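Local structure of esterase (Pelagibacterium halotolerans, 5DWD) at residues B[48-53]-B[88-93]; B[136-141]-B[220-225]; B[26-31]-B[77-82]; B[161-166]-B[184-189]. The protein probably hydrolyses carboxylic esters, as a carboxylesterase of the alpha/beta-hydrolase superfamily. One frame throughout, in Å; residues are numbered along the deposited sequence.

Contact 1 of 4, residues B[48-53]-B[88-93]; sequences HGYGSD and GYEWFP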
loop_
_atom_site.group_PDB
_atom_site.type_symbol
_atom_site.label_atom_id
_atom_site.label_comp_id
_atom_site.label_asym_id
_atom_site.label_seq_id
_atom_site.Cartn_x
_atom_site.Cartn_y
_atom_site.Cartn_z
ATOM N N HIS B 48 -7.841 -20.905 -8.732
ATOM C CA HIS B 48 -9.089 -21.735 -8.559
ATOM C C HIS B 48 -9.311 -22.284 -7.154
ATOM O O HIS B 48 -8.401 -22.295 -6.294
ATOM C CB HIS B 48 -9.137 -22.840 -9.601
ATOM C CG HIS B 48 -8.105 -23.893 -9.405
ATOM N ND1 HIS B 48 -8.211 -24.835 -8.399
ATOM C CD2 HIS B 48 -6.916 -24.134 -10.021
ATOM C CE1 HIS B 48 -7.182 -25.665 -8.451
ATOM N NE2 HIS B 48 -6.350 -25.225 -9.382
ATOM N N GLY B 49 -10.542 -22.762 -6.927
ATOM C CA GLY B 49 -10.903 -23.362 -5.660
ATOM C C GLY B 49 -10.608 -24.838 -5.587
ATOM O O GLY B 49 -10.175 -25.491 -6.548
ATOM N N TYR B 50 -10.910 -25.417 -4.418
ATOM C CA TYR B 50 -10.688 -26.814 -4.184
ATOM C C TYR B 50 -11.544 -27.660 -5.086
ATOM O O TYR B 50 -12.747 -27.450 -5.198
ATOM C CB TYR B 50 -11.056 -27.134 -2.725
ATOM C CG TYR B 50 -10.908 -28.570 -2.296
ATOM C CD1 TYR B 50 -9.627 -29.047 -1.787
ATOM C CD2 TYR B 50 -11.937 -29.445 -2.335
ATOM C CE1 TYR B 50 -9.491 -30.380 -1.381
ATOM C CE2 TYR B 50 -11.789 -30.805 -1.878
ATOM C CZ TYR B 50 -10.570 -31.245 -1.443
ATOM O OH TYR B 50 -10.426 -32.581 -1.007
ATOM N N GLY B 51 -10.904 -28.529 -5.867
ATOM C CA GLY B 51 -11.541 -29.411 -6.791
ATOM C C GLY B 51 -11.821 -28.851 -8.174
ATOM O O GLY B 51 -12.377 -29.580 -8.999
ATOM N N SER B 52 -11.308 -27.630 -8.407
ATOM C CA SER B 52 -11.452 -26.933 -9.686
ATOM C C SER B 52 -10.131 -26.995 -10.411
ATOM O O SER B 52 -9.334 -27.886 -10.116
ATOM C CB SER B 52 -11.993 -25.543 -9.402
ATOM O OG SER B 52 -12.128 -24.750 -10.554
ATOM N N ASP B 53 -9.943 -26.100 -11.375
ATOM C CA ASP B 53 -8.740 -26.090 -12.181
ATOM C C ASP B 53 -8.603 -24.751 -12.875
ATOM O O ASP B 53 -9.495 -23.913 -12.823
ATOM C CB ASP B 53 -8.698 -27.252 -13.177
ATOM C CG ASP B 53 -9.678 -27.187 -14.275
ATOM O OD1 ASP B 53 -10.424 -26.259 -14.527
ATOM O OD2 ASP B 53 -9.826 -28.235 -14.985
ATOM N N GLY B 88 -9.875 -32.722 -10.727
ATOM C CA GLY B 88 -9.439 -31.363 -10.407
ATOM C C GLY B 88 -8.209 -31.333 -9.530
ATOM O O GLY B 88 -7.567 -32.394 -9.306
ATOM N N TYR B 89 -7.951 -30.175 -8.996
ATOM C CA TYR B 89 -6.743 -29.895 -8.238
ATOM C C TYR B 89 -7.039 -29.250 -6.886
ATOM O O TYR B 89 -8.147 -28.676 -6.681
ATOM C CB TYR B 89 -5.833 -28.959 -9.059
ATOM C CG TYR B 89 -5.404 -29.564 -10.377
ATOM C CD1 TYR B 89 -4.415 -30.540 -10.456
ATOM C CD2 TYR B 89 -6.138 -29.253 -11.529
ATOM C CE1 TYR B 89 -4.064 -31.076 -11.698
ATOM C CE2 TYR B 89 -5.811 -29.789 -12.778
ATOM C CZ TYR B 89 -4.784 -30.722 -12.833
ATOM O OH TYR B 89 -4.463 -31.286 -14.011
ATOM N N GLU B 90 -6.076 -29.310 -5.974
ATOM C CA GLU B 90 -6.159 -28.650 -4.686
ATOM C C GLU B 90 -4.885 -27.919 -4.376
ATOM O O GLU B 90 -3.783 -28.401 -4.777
ATOM C CB GLU B 90 -6.494 -29.656 -3.538
ATOM C CG GLU B 90 -5.397 -30.730 -3.360
ATOM C CD GLU B 90 -5.707 -31.840 -2.386
ATOM O OE1 GLU B 90 -6.895 -32.193 -2.251
ATOM O OE2 GLU B 90 -4.701 -32.357 -1.756
ATOM N N TRP B 91 -4.982 -26.752 -3.729
ATOM C CA TRP B 91 -3.803 -26.068 -3.253
ATOM C C TRP B 91 -3.241 -26.843 -2.057
ATOM O O TRP B 91 -2.028 -26.839 -1.795
ATOM C CB TRP B 91 -4.110 -24.577 -2.896
ATOM C CG TRP B 91 -4.496 -23.813 -4.071
ATOM C CD1 TRP B 91 -5.790 -23.540 -4.525
ATOM C CD2 TRP B 91 -3.602 -23.307 -5.067
ATOM N NE1 TRP B 91 -5.684 -22.911 -5.724
ATOM C CE2 TRP B 91 -4.388 -22.764 -6.096
ATOM C CE3 TRP B 91 -2.206 -23.285 -5.193
ATOM C CZ2 TRP B 91 -3.837 -22.198 -7.241
ATOM C CZ3 TRP B 91 -1.650 -22.711 -6.345
ATOM C CH2 TRP B 91 -2.466 -22.174 -7.347
ATOM N N PHE B 92 -4.142 -27.435 -1.292
ATOM C CA PHE B 92 -3.800 -28.215 -0.101
ATOM C C PHE B 92 -4.973 -29.098 0.243
ATOM O O PHE B 92 -6.105 -28.812 -0.181
ATOM C CB PHE B 92 -3.361 -27.359 1.094
ATOM C CG PHE B 92 -4.337 -26.244 1.465
ATOM C CD1 PHE B 92 -5.429 -26.485 2.311
ATOM C CD2 PHE B 92 -4.144 -24.931 1.033
ATOM C CE1 PHE B 92 -6.304 -25.477 2.682
ATOM C CE2 PHE B 92 -5.007 -23.925 1.407
ATOM C CZ PHE B 92 -6.062 -24.214 2.267
ATOM N N PRO B 93 -4.710 -30.211 0.982
ATOM C CA PRO B 93 -5.783 -31.177 1.255
ATOM C C PRO B 93 -6.701 -30.710 2.348
ATOM O O PRO B 93 -6.352 -29.840 3.188
ATOM C CB PRO B 93 -5.018 -32.461 1.688
ATOM C CG PRO B 93 -3.698 -31.985 2.072
ATOM C CD PRO B 93 -3.365 -30.744 1.324
HETATM O O HOH W 1 -8.124 -33.171 -0.119
#
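The indole of W91 meets the backbone of H48 edge-on: NE1 donates to H48 O over 2.8 Å, with the acceptor in the indole plane and the bond bent to 146° at the hydrogen. This carbonyl opens the His-Gly loop that follows strand 42-47 of the alpha/beta-hydrolase sheet, and G49 to S52 form a type II beta turn. In related enzymes such a loop helps build the oxyanion hole, and a similar part is probable here. The turn docks on strand 89-90 through two backbone bonds, G51 N to Y89 O and Y89 N to S52 O, both 2.9 Å. G88 packs so closely against it that a beta carbon there would run into G51 O.

Around this first shell, the H48 imidazole folds back against the turn. S52 C and D53 CA lie over one face and W91 NE1 over the opposite one, while CE1 comes 3.6 Å from Y89 CB. With CG between the backbone N and the carbonyl carbon (chi1 69°), the ring is placed so that ND1 reaches G49 O at 2.8 Å; S52 N approaches the same oxygen from the other face of its plane. NE2 accepts from A78 N. With a leucine in its place, G49 O would probably keep a single one of these donors and A78 N would lose its acceptor.

Y50, part of the pocket holding a polyether molecule, runs alongside E90. One water lies in the plane of the Y50 ring, 2.5 Å from Y50 OH, and donates at 2.6 Å to E90 OE1, which accepts from G83 N as well.

Contact 2 of 4, residues B[136-141]-B[220-225]; sequences VGFSQG and SGHTIA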
loop_
_atom_site.group_PDB
_atom_site.type_symbol
_atom_site.label_atom_id
_atom_site.label_comp_id
_atom_site.label_asym_id
_atom_site.label_seq_id
_atom_site.Cartn_x
_atom_site.Cartn_y
_atom_site.Cartn_z
ATOM N N VAL B 136 -6.047 -12.756 -8.023
ATOM C CA VAL B 136 -7.485 -12.983 -7.916
ATOM C C VAL B 136 -7.726 -14.445 -7.532
ATOM O O VAL B 136 -7.208 -15.346 -8.197
ATOM C CB VAL B 136 -8.179 -12.642 -9.251
ATOM C CG1 VAL B 136 -9.682 -12.890 -9.184
ATOM C CG2 VAL B 136 -7.890 -11.170 -9.549
ATOM N N GLY B 137 -8.504 -14.694 -6.486
ATOM C CA GLY B 137 -8.788 -16.098 -6.139
ATOM C C GLY B 137 -10.227 -16.340 -5.775
ATOM O O GLY B 137 -10.926 -15.412 -5.411
ATOM N N PHE B 138 -10.652 -17.595 -5.938
ATOM C CA PHE B 138 -11.953 -18.036 -5.479
ATOM C C PHE B 138 -11.797 -19.148 -4.463
ATOM O O PHE B 138 -11.060 -20.116 -4.705
ATOM C CB PHE B 138 -12.810 -18.559 -6.644
ATOM C CG PHE B 138 -14.147 -19.125 -6.221
ATOM C CD1 PHE B 138 -15.132 -18.314 -5.737
ATOM C CD2 PHE B 138 -14.424 -20.465 -6.316
ATOM C CE1 PHE B 138 -16.352 -18.828 -5.312
ATOM C CE2 PHE B 138 -15.661 -20.985 -5.936
ATOM C CZ PHE B 138 -16.616 -20.164 -5.390
ATOM N N SER B 139 -12.501 -18.990 -3.325
ATOM C CA SER B 139 -12.582 -20.046 -2.292
ATOM C C SER B 139 -11.178 -20.386 -1.758
ATOM O O SER B 139 -10.483 -19.485 -1.277
ATOM C CB SER B 139 -13.358 -21.201 -2.871
ATOM O OG SER B 139 -13.789 -22.065 -1.770
ATOM N N GLN B 140 -10.749 -21.645 -1.897
ATOM C CA GLN B 140 -9.385 -21.986 -1.450
ATOM C C GLN B 140 -8.324 -21.108 -2.171
ATOM O O GLN B 140 -7.345 -20.708 -1.596
ATOM C CB GLN B 140 -9.080 -23.489 -1.740
ATOM C CG GLN B 140 -7.770 -23.905 -1.050
ATOM C CD GLN B 140 -7.515 -25.424 -1.197
ATOM O OE1 GLN B 140 -7.243 -25.896 -2.288
ATOM N NE2 GLN B 140 -7.815 -26.169 -0.164
ATOM N N GLY B 141 -8.595 -20.754 -3.451
ATOM C CA GLY B 141 -7.702 -19.853 -4.146
ATOM C C GLY B 141 -7.674 -18.477 -3.594
ATOM O O GLY B 141 -6.665 -17.779 -3.695
ATOM N N SER B 220 -26.755 -14.824 -2.636
ATOM C CA SER B 220 -25.962 -15.716 -3.409
ATOM C C SER B 220 -25.097 -16.635 -2.487
ATOM O O SER B 220 -24.726 -16.204 -1.399
ATOM C CB SER B 220 -25.082 -14.842 -4.318
ATOM O OG SER B 220 -24.114 -15.613 -5.025
ATOM N N GLY B 221 -24.795 -17.860 -2.978
ATOM C CA GLY B 221 -24.044 -18.831 -2.199
ATOM C C GLY B 221 -22.586 -18.839 -2.682
ATOM O O GLY B 221 -21.970 -17.786 -2.888
ATOM N N HIS B 222 -22.045 -20.049 -2.755
ATOM C CA HIS B 222 -20.597 -20.290 -2.969
ATOM C C HIS B 222 -20.346 -20.251 -4.467
ATOM O O HIS B 222 -20.176 -21.267 -5.149
ATOM C CB HIS B 222 -20.105 -21.562 -2.294
ATOM C CG HIS B 222 -18.615 -21.643 -2.126
ATOM N ND1 HIS B 222 -17.943 -20.773 -1.326
ATOM C CD2 HIS B 222 -17.658 -22.482 -2.668
ATOM C CE1 HIS B 222 -16.642 -21.047 -1.362
ATOM N NE2 HIS B 222 -16.459 -22.086 -2.144
ATOM N N THR B 223 -20.313 -19.044 -4.949
ATOM C CA THR B 223 -20.084 -18.730 -6.379
ATOM C C THR B 223 -19.693 -17.266 -6.530
ATOM O O THR B 223 -19.578 -16.563 -5.528
ATOM C CB THR B 223 -21.338 -19.054 -7.182
ATOM O OG1 THR B 223 -21.050 -19.000 -8.556
ATOM C CG2 THR B 223 -22.463 -18.108 -6.815
ATOM N N ILE B 224 -19.474 -16.819 -7.759
ATOM C CA ILE B 224 -19.335 -15.403 -8.072
ATOM C C ILE B 224 -20.654 -14.935 -8.723
ATOM O O ILE B 224 -20.999 -15.456 -9.832
ATOM C CB ILE B 224 -18.137 -15.160 -9.018
ATOM C CG1 ILE B 224 -16.851 -15.682 -8.383
ATOM C CG2 ILE B 224 -18.049 -13.702 -9.373
ATOM C CD1 ILE B 224 -15.562 -15.451 -9.150
ATOM N N ALA B 225 -21.372 -14.118 -7.980
ATOM C CA ALA B 225 -22.704 -13.563 -8.364
ATOM C C ALA B 225 -22.412 -12.478 -9.410
ATOM O O ALA B 225 -21.333 -11.880 -9.445
ATOM C CB ALA B 225 -23.447 -13.003 -7.191
#
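F138 CZ stands 3.7 Å above one face of the H222 imidazole, displaced toward its rim, while S139 OG meets that ring at its edge, in plane. The F138 ring in turn has S139 CB over one face and H222 C at its edge. The two rings are oblique to each other, with planes at 41° and centroids 4.8 Å apart. At the imidazole edge S139 OG and H222 NE2 share a hydrogen bond of 2.7 Å, and ND1 on the far side of the imidazole binds D190 OD2. S139, H222 and D190 thus fit the Ser-His-Asp triad of alpha/beta hydrolases, with S139 probably the nucleophile. It sits on what looks like the nucleophile elbow, a tight strand-to-helix turn with the GxSxG pattern, where phi is positive (60°). The flanking glycines suit the tightness: a beta carbon on G137 would clash with G141 O. F138 CG lies anti to the backbone N (chi1 176°), which carries the phenyl across to H222, T223 and I224; I224 CG1 is 4.1 Å from F138 CD1. Shrinking F138 to alanine would probably uncover one face of the imidazole and leave the H222 ring less restrained. F162 of the neighbouring strand touches both F138 and I224.

Contact 3 of 4, residues B[26-31]-B[77-82]; sequences VKLSGP and NAPHVC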
loop_
_atom_site.group_PDB
_atom_site.type_symbol
_atom_site.label_atom_id
_atom_site.label_comp_id
_atom_site.label_asym_id
_atom_site.label_seq_id
_atom_site.Cartn_x
_atom_site.Cartn_y
_atom_site.Cartn_z
ATOM N N VAL B 26 8.692 -27.195 -8.288
ATOM C CA VAL B 26 7.386 -27.539 -8.861
ATOM C C VAL B 26 7.016 -26.392 -9.817
ATOM O O VAL B 26 7.107 -25.227 -9.449
ATOM C CB VAL B 26 6.318 -27.795 -7.753
ATOM C CG1 VAL B 26 5.100 -28.499 -8.344
ATOM C CG2 VAL B 26 6.899 -28.606 -6.581
ATOM N N LYS B 27 6.672 -26.729 -11.055
ATOM C CA LYS B 27 6.369 -25.774 -12.123
ATOM C C LYS B 27 4.885 -25.911 -12.453
ATOM O O LYS B 27 4.436 -26.977 -12.809
ATOM C CB LYS B 27 7.219 -26.067 -13.361
ATOM N N LEU B 28 4.116 -24.838 -12.364
ATOM C CA LEU B 28 2.670 -24.982 -12.518
ATOM C C LEU B 28 2.251 -24.889 -13.999
ATOM O O LEU B 28 2.891 -24.236 -14.796
ATOM C CB LEU B 28 1.902 -24.022 -11.545
ATOM C CG LEU B 28 2.174 -24.065 -10.019
ATOM C CD1 LEU B 28 1.277 -23.112 -9.192
ATOM C CD2 LEU B 28 2.013 -25.450 -9.368
ATOM N N SER B 29 1.248 -25.651 -14.379
ATOM C CA SER B 29 0.736 -25.626 -15.748
ATOM C C SER B 29 -0.576 -24.882 -15.603
ATOM O O SER B 29 -1.117 -24.866 -14.504
ATOM C CB SER B 29 0.449 -27.061 -16.248
ATOM O OG SER B 29 -0.514 -27.746 -15.400
ATOM N N GLY B 30 -1.086 -24.354 -16.708
ATOM C CA GLY B 30 -2.454 -23.920 -16.823
ATOM C C GLY B 30 -2.585 -22.970 -17.999
ATOM O O GLY B 30 -1.565 -22.628 -18.634
ATOM N N PRO B 31 -3.805 -22.571 -18.303
ATOM C CA PRO B 31 -4.067 -21.665 -19.440
ATOM C C PRO B 31 -3.616 -20.287 -19.223
ATOM O O PRO B 31 -3.576 -19.795 -18.102
ATOM C CB PRO B 31 -5.564 -21.718 -19.638
ATOM C CG PRO B 31 -6.103 -22.178 -18.320
ATOM C CD PRO B 31 -5.070 -23.026 -17.656
ATOM N N ASN B 77 -2.997 -24.367 -12.666
ATOM C CA ASN B 77 -3.526 -25.491 -11.899
ATOM C C ASN B 77 -2.761 -25.586 -10.570
ATOM O O ASN B 77 -1.542 -25.474 -10.555
ATOM C CB ASN B 77 -3.398 -26.788 -12.651
ATOM C CG ASN B 77 -4.164 -26.803 -13.923
ATOM O OD1 ASN B 77 -5.359 -26.390 -13.989
ATOM N ND2 ASN B 77 -3.540 -27.375 -14.971
ATOM N N ALA B 78 -3.468 -25.836 -9.451
ATOM C CA ALA B 78 -2.844 -26.043 -8.189
ATOM C C ALA B 78 -1.970 -27.321 -8.272
ATOM O O ALA B 78 -2.180 -28.153 -9.143
ATOM C CB ALA B 78 -3.921 -26.168 -7.123
ATOM N N PRO B 79 -1.031 -27.447 -7.332
ATOM C CA PRO B 79 0.008 -28.388 -7.504
ATOM C C PRO B 79 -0.326 -29.853 -7.228
ATOM O O PRO B 79 0.472 -30.725 -7.512
ATOM C CB PRO B 79 1.073 -27.888 -6.514
ATOM C CG PRO B 79 0.353 -27.058 -5.515
ATOM C CD PRO B 79 -0.716 -26.430 -6.314
ATOM N N HIS B 80 -1.466 -30.133 -6.654
ATOM C CA HIS B 80 -1.813 -31.490 -6.280
ATOM C C HIS B 80 -3.167 -31.870 -6.839
ATOM O O HIS B 80 -4.100 -31.050 -6.873
ATOM C CB HIS B 80 -1.961 -31.488 -4.781
ATOM C CG HIS B 80 -0.796 -30.909 -4.043
ATOM N ND1 HIS B 80 0.421 -31.553 -3.949
ATOM C CD2 HIS B 80 -0.660 -29.739 -3.366
ATOM C CE1 HIS B 80 1.261 -30.805 -3.247
ATOM N NE2 HIS B 80 0.626 -29.707 -2.873
ATOM N N VAL B 81 -3.357 -33.137 -7.190
ATOM C CA VAL B 81 -4.688 -33.638 -7.508
ATOM C C VAL B 81 -5.564 -33.503 -6.282
ATOM O O VAL B 81 -5.167 -33.749 -5.118
ATOM C CB VAL B 81 -4.621 -35.106 -7.985
ATOM C CG1 VAL B 81 -5.984 -35.735 -8.158
ATOM C CG2 VAL B 81 -3.794 -35.193 -9.270
ATOM N N CYS B 82 -6.806 -33.119 -6.522
ATOM C CA CYS B 82 -7.750 -32.930 -5.440
ATOM C C CYS B 82 -8.177 -34.261 -4.829
ATOM O O CYS B 82 -8.650 -35.161 -5.553
ATOM C CB CYS B 82 -8.985 -32.203 -5.943
ATOM S SG CYS B 82 -10.275 -31.989 -4.691
HETATM O O HOH W 2 0.213 -27.030 -12.066
#
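L28 lays its CD2 methyl against P79 CB at 3.9 Å and against N77 O at 3.7 Å, with CB, CG and CD1 also near that oxygen. The contact joins the irregular N-terminal segment, just ahead of edge strand 32-33 of the main sheet, to the approach to a small two-stranded antiparallel sheet made by strands 80-82 and 89-90. V26 CG1 adds a looser touch on P79, and helix 101-126 supplies V114 and F118 beside L28.

Beyond this apolar patch, N77 takes hold of S29 twice. Its backbone N donates to S29 O over 2.7 Å, nearly straight at 161° and in the carbonyl plane. Its side-chain ND2 gives a longer bond, 3.1 Å, to S29 OG, which stands 16° out of the amide plane. A chi1 of 59° tucks the serine hydroxyl in over its own backbone, where it meets ND2. The other end of the amide is held as well, since N77 OD1 accepts from G54 N, so the orientation of the group is fixed from both sides. G30 passes close by; a beta carbon on it would press on N77 N. A water closes the group, accepting from S29 N at 2.9 Å and donating to N77 O at 2.8 Å.

Contact 4 of 4, residues B[161-166]-B[184-189]; sequences AFSGLI and LIHGDL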
loop_
_atom_site.group_PDB
_atom_site.type_symbol
_atom_site.label_atom_id
_atom_site.label_comp_id
_atom_site.label_asym_id
_atom_site.label_seq_id
_atom_site.Cartn_x
_atom_site.Cartn_y
_atom_site.Cartn_z
ATOM N N ALA B 161 -10.274 -11.213 -3.537
ATOM C CA ALA B 161 -10.600 -12.484 -2.888
ATOM C C ALA B 161 -12.079 -12.726 -2.911
ATOM O O ALA B 161 -12.797 -12.084 -2.156
ATOM C CB ALA B 161 -10.072 -12.477 -1.468
ATOM N N PHE B 162 -12.499 -13.656 -3.738
ATOM C CA PHE B 162 -13.897 -14.074 -3.800
ATOM C C PHE B 162 -14.139 -15.277 -2.871
ATOM O O PHE B 162 -13.538 -16.343 -3.020
ATOM C CB PHE B 162 -14.304 -14.560 -5.164
ATOM C CG PHE B 162 -14.287 -13.498 -6.249
ATOM C CD1 PHE B 162 -15.420 -12.764 -6.492
ATOM C CD2 PHE B 162 -13.212 -13.357 -7.114
ATOM C CE1 PHE B 162 -15.436 -11.813 -7.534
ATOM C CE2 PHE B 162 -13.236 -12.445 -8.143
ATOM C CZ PHE B 162 -14.367 -11.689 -8.391
ATOM N N SER B 163 -14.994 -15.095 -1.894
ATOM C CA SER B 163 -15.472 -16.215 -1.049
ATOM C C SER B 163 -14.400 -16.991 -0.292
ATOM O O SER B 163 -14.461 -18.192 -0.211
ATOM C CB SER B 163 -16.349 -17.177 -1.856
ATOM O OG SER B 163 -17.317 -16.419 -2.645
ATOM N N GLY B 164 -13.479 -16.226 0.304
ATOM C CA GLY B 164 -12.369 -16.685 1.054
ATOM C C GLY B 164 -12.415 -16.213 2.483
ATOM O O GLY B 164 -13.471 -15.944 3.043
ATOM N N LEU B 165 -11.242 -16.204 3.120
ATOM C CA LEU B 165 -11.056 -15.796 4.509
ATOM C C LEU B 165 -9.532 -15.695 4.712
ATOM O O LEU B 165 -8.785 -16.081 3.858
ATOM C CB LEU B 165 -11.705 -16.800 5.474
ATOM C CG LEU B 165 -11.406 -18.279 5.279
ATOM C CD1 LEU B 165 -10.009 -18.695 5.750
ATOM C CD2 LEU B 165 -12.446 -19.126 6.002
ATOM N N ILE B 166 -9.140 -15.213 5.899
ATOM C CA ILE B 166 -7.746 -15.131 6.330
ATOM C C ILE B 166 -7.409 -16.393 7.066
ATOM O O ILE B 166 -8.020 -16.654 8.135
ATOM C CB ILE B 166 -7.447 -13.926 7.177
ATOM C CG1 ILE B 166 -7.651 -12.651 6.424
ATOM C CG2 ILE B 166 -5.984 -13.944 7.588
ATOM C CD1 ILE B 166 -7.676 -11.391 7.302
ATOM N N LEU B 184 -12.602 -7.767 -0.978
ATOM C CA LEU B 184 -13.252 -9.006 -0.596
ATOM C C LEU B 184 -14.660 -9.013 -1.122
ATOM O O LEU B 184 -15.346 -7.985 -0.989
ATOM C CB LEU B 184 -13.330 -9.110 0.929
ATOM C CG LEU B 184 -11.995 -8.910 1.691
ATOM C CD1 LEU B 184 -12.263 -8.705 3.192
ATOM C CD2 LEU B 184 -11.004 -10.036 1.477
ATOM N N ILE B 185 -15.071 -10.149 -1.703
ATOM C CA ILE B 185 -16.397 -10.293 -2.258
ATOM C C ILE B 185 -16.918 -11.605 -1.799
ATOM O O ILE B 185 -16.237 -12.635 -1.965
ATOM C CB ILE B 185 -16.323 -10.303 -3.803
ATOM C CG1 ILE B 185 -15.850 -8.913 -4.265
ATOM C CG2 ILE B 185 -17.696 -10.660 -4.400
ATOM C CD1 ILE B 185 -15.626 -8.804 -5.690
ATOM N N HIS B 186 -18.163 -11.642 -1.246
ATOM C CA HIS B 186 -18.621 -12.873 -0.627
ATOM C C HIS B 186 -20.150 -12.925 -0.655
ATOM O O HIS B 186 -20.737 -11.929 -0.391
ATOM C CB HIS B 186 -18.062 -12.924 0.832
ATOM C CG HIS B 186 -17.860 -14.295 1.390
ATOM N ND1 HIS B 186 -16.679 -14.650 1.978
ATOM C CD2 HIS B 186 -18.610 -15.435 1.371
ATOM C CE1 HIS B 186 -16.725 -15.896 2.381
ATOM N NE2 HIS B 186 -17.867 -16.419 2.000
ATOM N N GLY B 187 -20.716 -14.083 -0.925
ATOM C CA GLY B 187 -22.192 -14.287 -0.890
ATOM C C GLY B 187 -22.725 -14.553 0.478
ATOM O O GLY B 187 -22.148 -15.284 1.263
ATOM N N ASP B 188 -23.842 -13.895 0.819
ATOM C CA ASP B 188 -24.322 -14.112 2.191
ATOM C C ASP B 188 -25.050 -15.369 2.468
ATOM O O ASP B 188 -25.163 -15.685 3.628
ATOM C CB ASP B 188 -25.158 -12.972 2.731
ATOM C CG ASP B 188 -26.291 -12.655 1.912
ATOM O OD1 ASP B 188 -26.664 -13.401 1.007
ATOM O OD2 ASP B 188 -26.882 -11.587 2.254
ATOM N N LEU B 189 -25.457 -16.097 1.449
ATOM C CA LEU B 189 -26.041 -17.416 1.601
ATOM C C LEU B 189 -25.030 -18.564 1.479
ATOM O O LEU B 189 -25.405 -19.703 1.388
ATOM C CB LEU B 189 -27.151 -17.582 0.557
ATOM C CG LEU B 189 -28.320 -16.578 0.567
ATOM C CD1 LEU B 189 -29.297 -17.030 -0.523
ATOM C CD2 LEU B 189 -28.942 -16.540 1.940
HETATM O O HOH W 3 -19.714 -16.706 -1.598
#
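A161 and F162 pair in parallel with L184 and I185, their CA atoms 4.9 and 4.8 Å apart, and I185 makes both hydrogen bonds between 161-166 and 184-189: its N donates to A161 O (3.0 Å) and its O receives S163 N (2.8 Å). On one face of the sheet F162 and I185 run alongside each other in the same direction, with F162 CE1 3.5 Å from I185 CD1; F162 CG and I185 CG1 both sit beside their own backbone N (chi1 -66° for each), which sends ring and chain off together. The other face carries the lighter pair of A161 CB and L184 CD2. These are adjacent parallel strands of the alpha/beta-hydrolase sheet, linked through helix 169-175 as a beta-alpha-beta unit. Where strand 158-162 ends, the pairing gives way to a CH-pi contact: S163 CA sits 3.6 Å from the centroid of the H186 ring, only 12° off its normal. G164 O lies at the edge of the same imidazole, 3.3 Å from H186 CE1. The ring is set by its own bonds, ND1 with S198 OG and NE2 with V193 O, so both nitrogens have partners. The S163 side chain touches H222 and D190 of the probable catalytic triad. A water accepts from S163 OG at 2.6 Å and also from G187 N.

From the N terminus, contact 3 opens first, and residues 26-31 wait until 77-82 to close it. Contact 1 starts inside that loop, at 48-53, and closes beyond it at 88-93, so the two cross; they touch where strands 80-82 and 89-90 pair. Together they tie the N-terminal segment and the loop after strand 42-47 to the small antiparallel sheet. Contact 2 follows in series, closing a long loop from the end of strand 133-138 to the loop before helix 226-239. Contact 4 nests within it, joining strands 158-162 and 182-187, and lies against contact 2 through neighbouring strands. Q140 OE1 of contact 2 accepts from W91 N of contact 1.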